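Local coordinates for protein putative NADH Oxidase (Clostridium acetobutylicum, PDB 3E10) that binds flavin mononucleotide and, as a member of the nitroreductase family, probably acts as an FMN-dependent oxidoreductase, at residues I46-R51 with A73-A78; A111-A116 with K137-I142. All coordinates share one frame; numbering follows the deposited sequence.

Contact 1 of 2, residues I46-R51 with A73-A78; sequences IVLEDR and AIVLLA
Ile46 and Val75 sit opposite each other as a hydrogen-bonded antiparallel pair and exchange two backbone bonds: Ile46 N reaches Val75 O at 2.9 Å, and Val75 N returns to Ile46 O at 2.8 Å. Two residues on, Leu48 and Ala73 repeat the pattern. Leu48 N donates to Ala73 O at 2.8 Å, while Ala73 N closes the ring on Leu48 O at 3.0 Å. Val47 and Ile74 form the non-hydrogen-bonded pair between them, where Ile74 CA lies 3.4 Å from Ile46 O in a CA-H...O contact.

Apolar packing across the strands gathers on the face that carries Ile46, Leu48, Ala73 and Val75. Val75 takes part through two places: its CB stands against Ile46 CB, and its CG2, set beside the backbone N, meets Leu48 CD1 at 3.8 Å. Leu77 joins from further along its strand. Its CD1 touches both CG1 and CD1 of Ile46, each at 3.8 Å; with Ile46 CG1 anti to the carbonyl carbon (chi1 -53°), that branch lies on the N side, toward Leu77. Helix 51-57 covers part of this face through Ile54 and Leu57. The reverse face, with Val47 and Ile74, rests on Leu28 of helix 21-32.

Beyond the strand, Asp50 caps the start of helix 51-57, its OD2 accepting from Asn53 N. Along the other edge of strand 43-48, Ile46 and Val47 pair in parallel with a strand of the second subunit, and Glu166 of the second subunit accepts from Glu49 N. The arrangement is a regular antiparallel ladder at the outer strand of the sheet in this nitroreductase-family chain, where the sheet continues across the dimer interface.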
# COMPACT_ATOMS: atom_id res chain seq x y z
N ILE B 46 8.54 -12.97 -8.46
CA ILE B 46 9.30 -14.23 -8.44
C ILE B 46 8.90 -14.96 -7.14
O ILE B 46 9.01 -14.42 -6.04
CB ILE B 46 10.82 -14.04 -8.46
CG1 ILE B 46 11.26 -13.15 -9.61
CG2 ILE B 46 11.53 -15.43 -8.55
CD1 ILE B 46 12.76 -12.75 -9.56
N VAL B 47 8.42 -16.19 -7.30
CA VAL B 47 7.93 -16.96 -6.19
C VAL B 47 8.97 -18.04 -5.94
O VAL B 47 9.31 -18.80 -6.87
CB VAL B 47 6.59 -17.60 -6.53
CG1 VAL B 47 6.14 -18.52 -5.39
CG2 VAL B 47 5.54 -16.50 -6.85
N LEU B 48 9.50 -18.09 -4.71
CA LEU B 48 10.50 -19.10 -4.32
C LEU B 48 9.97 -20.00 -3.21
O LEU B 48 9.43 -19.54 -2.20
CB LEU B 48 11.77 -18.45 -3.82
CG LEU B 48 12.58 -17.55 -4.76
CD1 LEU B 48 11.99 -16.10 -4.82
CD2 LEU B 48 14.04 -17.56 -4.32
N GLU B 49 10.16 -21.30 -3.43
CA GLU B 49 9.98 -22.32 -2.40
C GLU B 49 11.24 -23.16 -2.18
O GLU B 49 11.27 -24.00 -1.28
CB GLU B 49 8.80 -23.24 -2.75
CG GLU B 49 7.46 -22.54 -2.72
CD GLU B 49 6.30 -23.54 -2.81
OE1 GLU B 49 5.96 -24.16 -1.75
OE2 GLU B 49 5.76 -23.72 -3.94
N ASP B 50 12.28 -22.94 -2.98
CA ASP B 50 13.53 -23.69 -2.81
C ASP B 50 14.26 -23.15 -1.60
O ASP B 50 14.68 -22.00 -1.58
CB ASP B 50 14.42 -23.57 -4.02
CG ASP B 50 15.70 -24.35 -3.86
OD1 ASP B 50 15.65 -25.58 -4.00
OD2 ASP B 50 16.75 -23.74 -3.55
N ARG B 51 14.45 -23.98 -0.58
CA ARG B 51 14.95 -23.48 0.67
C ARG B 51 16.40 -22.97 0.55
O ARG B 51 16.75 -21.95 1.14
CB ARG B 51 14.71 -24.52 1.78
CG ARG B 51 13.22 -24.45 2.37
CD ARG B 51 13.01 -23.16 3.24
NE ARG B 51 14.18 -23.07 4.08
CZ ARG B 51 14.81 -21.98 4.46
NH1 ARG B 51 14.36 -20.77 4.21
NH2 ARG B 51 15.91 -22.12 5.18
N ALA B 73 9.05 -17.27 -0.30
CA ALA B 73 9.40 -15.85 -0.52
C ALA B 73 8.79 -15.38 -1.82
O ALA B 73 8.75 -16.13 -2.80
CB ALA B 73 10.93 -15.66 -0.57
N ILE B 74 8.31 -14.13 -1.82
CA ILE B 74 7.79 -13.52 -3.05
C ILE B 74 8.58 -12.24 -3.28
O ILE B 74 8.55 -11.32 -2.45
CB ILE B 74 6.27 -13.22 -2.97
CG1 ILE B 74 5.49 -14.48 -2.55
CG2 ILE B 74 5.77 -12.66 -4.34
CD1 ILE B 74 3.97 -14.24 -2.25
N VAL B 75 9.32 -12.20 -4.40
CA VAL B 75 10.05 -10.99 -4.79
C VAL B 75 9.12 -10.15 -5.68
O VAL B 75 8.64 -10.63 -6.69
CB VAL B 75 11.36 -11.32 -5.52
CG1 VAL B 75 12.20 -10.04 -5.81
CG2 VAL B 75 12.21 -12.33 -4.73
N LEU B 76 8.91 -8.89 -5.28
CA LEU B 76 8.08 -7.95 -6.03
C LEU B 76 9.01 -7.08 -6.86
O LEU B 76 9.96 -6.51 -6.34
CB LEU B 76 7.26 -7.06 -5.07
CG LEU B 76 5.92 -7.64 -4.62
CD1 LEU B 76 6.09 -8.87 -3.78
CD2 LEU B 76 5.11 -6.57 -3.86
N LEU B 77 8.68 -6.97 -8.14
CA LEU B 77 9.44 -6.24 -9.12
C LEU B 77 8.50 -5.39 -9.95
O LEU B 77 7.34 -5.73 -10.07
CB LEU B 77 10.16 -7.23 -10.06
CG LEU B 77 10.89 -8.47 -9.48
CD1 LEU B 77 11.07 -9.51 -10.63
CD2 LEU B 77 12.21 -8.06 -9.03
N ALA B 78 9.03 -4.34 -10.57
CA ALA B 78 8.26 -3.53 -11.50
C ALA B 78 8.98 -3.45 -12.83
O ALA B 78 10.19 -3.35 -12.87
CB ALA B 78 8.05 -2.12 -10.96

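Contact 2 of 2, residues A111-A116 with K137-I142; sequences AVWLGA and KPFCVI. With FMN (flavin mononucleotide), chain L.
Phe139 O is held by a water that donates to it at 2.9 Å, and Ala116 N adds a weak bond to the same oxygen (3.4 Å, N-H...O 126°). The water also accepts from Ala116 N and, at 3.2 Å, from Trp113 NE1, lying at the indole edge in the ring plane and over the centre of the Phe139 ring. It thus bridges the strands where direct pairing fades. Further along, the ladder is regular: Leu114 N bonds to Val141 O at 2.7 Å, and Val141 N returns the bond to Leu114 O. Phe139 and Cys140 together face Leu76 of the next strand, a classic beta bulge.

Trp113 is sandwiched between protein and cofactor. Its CG is anti to the backbone N (chi1 -178°), and the indole lies against the dimethylbenzene end of the flavin, with FMN C8M over one face, offset toward the rim. Over the opposite face comes Cys140 SG, 4.2 Å from the centroid of the five-membered ring. Phe139 meets the indole obliquely, its CZ 3.8 Å from Trp113 CZ2.

Val112 CG2 and Leu114 CD2 touch the pyrimidine end of the flavin, and the latter lies 3.6 Å from FMN N3. Gly115 N donates to FMN O4 at 3.3 Å, while Gly115 O accepts from Arg122 NH1. Strand 110-115 therefore meets the isoalloxazine through van der Waals contacts from Val112, Trp113 and Leu114, and through one backbone N-H at O4; that long, bent bond helps set the position of the C4=O end and might slightly polarise the carbonyl.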
# COMPACT_ATOMS: atom_id res chain seq x y z
N ALA B 111 3.60 -12.95 7.53
CA ALA B 111 4.47 -12.40 6.52
C ALA B 111 5.12 -11.13 7.04
O ALA B 111 4.66 -10.52 7.97
CB ALA B 111 3.66 -12.13 5.24
N VAL B 112 6.21 -10.75 6.39
CA VAL B 112 6.81 -9.44 6.62
C VAL B 112 7.33 -8.88 5.29
O VAL B 112 7.90 -9.59 4.46
CB VAL B 112 7.94 -9.49 7.71
CG1 VAL B 112 9.08 -10.46 7.30
CG2 VAL B 112 8.49 -8.08 7.97
N TRP B 113 7.15 -7.57 5.14
CA TRP B 113 7.70 -6.78 4.04
C TRP B 113 9.16 -6.51 4.34
O TRP B 113 9.49 -5.94 5.39
CB TRP B 113 6.89 -5.49 3.97
CG TRP B 113 7.16 -4.48 2.94
CD1 TRP B 113 8.33 -4.21 2.27
CD2 TRP B 113 6.21 -3.51 2.49
NE1 TRP B 113 8.14 -3.15 1.41
CE2 TRP B 113 6.86 -2.68 1.56
CE3 TRP B 113 4.87 -3.27 2.80
CZ2 TRP B 113 6.19 -1.63 0.91
CZ3 TRP B 113 4.22 -2.22 2.20
CH2 TRP B 113 4.90 -1.40 1.28
N LEU B 114 10.01 -6.93 3.41
CA LEU B 114 11.46 -6.71 3.50
C LEU B 114 11.82 -5.66 2.45
O LEU B 114 11.87 -5.95 1.25
CB LEU B 114 12.20 -8.02 3.31
CG LEU B 114 11.80 -9.17 4.27
CD1 LEU B 114 12.55 -10.46 3.88
CD2 LEU B 114 11.98 -8.82 5.73
N GLY B 115 12.05 -4.43 2.90
CA GLY B 115 12.25 -3.31 1.99
C GLY B 115 13.49 -3.50 1.12
O GLY B 115 14.51 -4.07 1.55
N ALA B 116 13.41 -3.03 -0.11
CA ALA B 116 14.57 -3.02 -1.02
C ALA B 116 14.74 -1.65 -1.67
O ALA B 116 15.58 -0.85 -1.25
CB ALA B 116 14.48 -4.17 -2.05
N LYS B 137 12.86 -3.79 -12.19
CA LYS B 137 13.33 -3.11 -11.00
C LYS B 137 12.87 -3.80 -9.74
O LYS B 137 11.66 -3.95 -9.52
CB LYS B 137 12.76 -1.69 -10.98
CG LYS B 137 13.18 -0.92 -12.24
CD LYS B 137 12.72 0.54 -12.20
CE LYS B 137 13.44 1.37 -11.14
NZ LYS B 137 14.90 1.61 -11.46
N PRO B 138 13.83 -4.22 -8.91
CA PRO B 138 13.43 -4.80 -7.62
C PRO B 138 12.70 -3.80 -6.73
O PRO B 138 13.08 -2.64 -6.65
CB PRO B 138 14.75 -5.19 -6.98
CG PRO B 138 15.74 -5.25 -8.10
CD PRO B 138 15.29 -4.30 -9.11
N PHE B 139 11.64 -4.27 -6.09
CA PHE B 139 10.87 -3.44 -5.16
C PHE B 139 11.03 -3.88 -3.70
O PHE B 139 11.46 -3.10 -2.85
CB PHE B 139 9.39 -3.38 -5.55
CG PHE B 139 8.59 -2.55 -4.57
CD1 PHE B 139 8.74 -1.19 -4.52
CD2 PHE B 139 7.76 -3.15 -3.63
CE1 PHE B 139 8.03 -0.43 -3.61
CE2 PHE B 139 7.07 -2.38 -2.69
CZ PHE B 139 7.19 -1.04 -2.68
N CYS B 140 10.68 -5.13 -3.40
CA CYS B 140 10.79 -5.65 -2.06
C CYS B 140 10.75 -7.17 -2.13
O CYS B 140 10.49 -7.74 -3.19
CB CYS B 140 9.68 -5.12 -1.13
SG CYS B 140 8.06 -5.90 -1.33
N VAL B 141 11.00 -7.80 -0.99
CA VAL B 141 10.75 -9.23 -0.83
C VAL B 141 9.78 -9.38 0.32
O VAL B 141 9.88 -8.68 1.31
CB VAL B 141 12.04 -10.01 -0.53
CG1 VAL B 141 11.74 -11.50 -0.32
CG2 VAL B 141 13.12 -9.79 -1.61
N ILE B 142 8.81 -10.31 0.17
CA ILE B 142 7.91 -10.67 1.26
C ILE B 142 8.19 -12.13 1.66
O ILE B 142 8.12 -13.02 0.82
CB ILE B 142 6.44 -10.45 0.88
CG1 ILE B 142 6.18 -8.96 0.58
CG2 ILE B 142 5.50 -10.91 2.03
CD1 ILE B 142 4.87 -8.65 0.02
N1 FMN L . 10.75 -5.37 8.54
C2 FMN L . 11.92 -6.07 8.56
O2 FMN L . 12.11 -6.93 9.44
N3 FMN L . 12.86 -5.84 7.59
C4 FMN L . 12.73 -4.86 6.64
O4 FMN L . 13.62 -4.68 5.77
C4A FMN L . 11.53 -4.15 6.61
N5 FMN L . 11.33 -3.21 5.63
C5A FMN L . 10.10 -2.55 5.58
C6 FMN L . 9.90 -1.61 4.58
C7 FMN L . 8.70 -0.91 4.47
C7M FMN L . 8.47 0.04 3.35
C8 FMN L . 7.67 -1.21 5.38
C8M FMN L . 6.26 -0.64 5.16
C9 FMN L . 7.88 -2.16 6.38
C9A FMN L . 9.09 -2.83 6.51
N10 FMN L . 9.33 -3.76 7.52
C10 FMN L . 10.54 -4.45 7.55
C1' FMN L . 8.27 -4.08 8.48
C2' FMN L . 8.17 -2.98 9.55
O2' FMN L . 9.26 -3.01 10.46
C3' FMN L . 6.87 -3.14 10.33
O3' FMN L . 5.79 -2.89 9.44
C4' FMN L . 6.75 -2.23 11.57
O4' FMN L . 7.70 -2.60 12.57
C5' FMN L . 5.37 -2.22 12.21
O5' FMN L . 4.99 -3.53 12.66
P FMN L . 3.71 -4.25 12.03
O1P FMN L . 2.54 -3.31 12.13
O2P FMN L . 4.00 -4.56 10.60
O3P FMN L . 3.53 -5.48 12.90
O HOH W 1 10.50 -1.91 -0.44

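Contacts 1 and 2 are both buried antiparallel strand pairs, and they occupy the two ends of one four-stranded sheet. They meet in the middle, where strands 72-79 and 136-145 are neighbours: Leu76 O and Phe139 N, like Ala78 O and Lys137 N, are probably hydrogen-bonded. The side-chain packing of contact 1 is wholly aliphatic and its ladder closely regular. Contact 2, nearer the centre of the chain, is less even: a bulge, a bridging water, a sulfur and two aromatic rings enter it. Both touch the second subunit, contact 1 by extending the sheet and contact 2 through Trp113 and Phe139 packing on Gln91 of the second subunit, while contact 2 also carries the flavin.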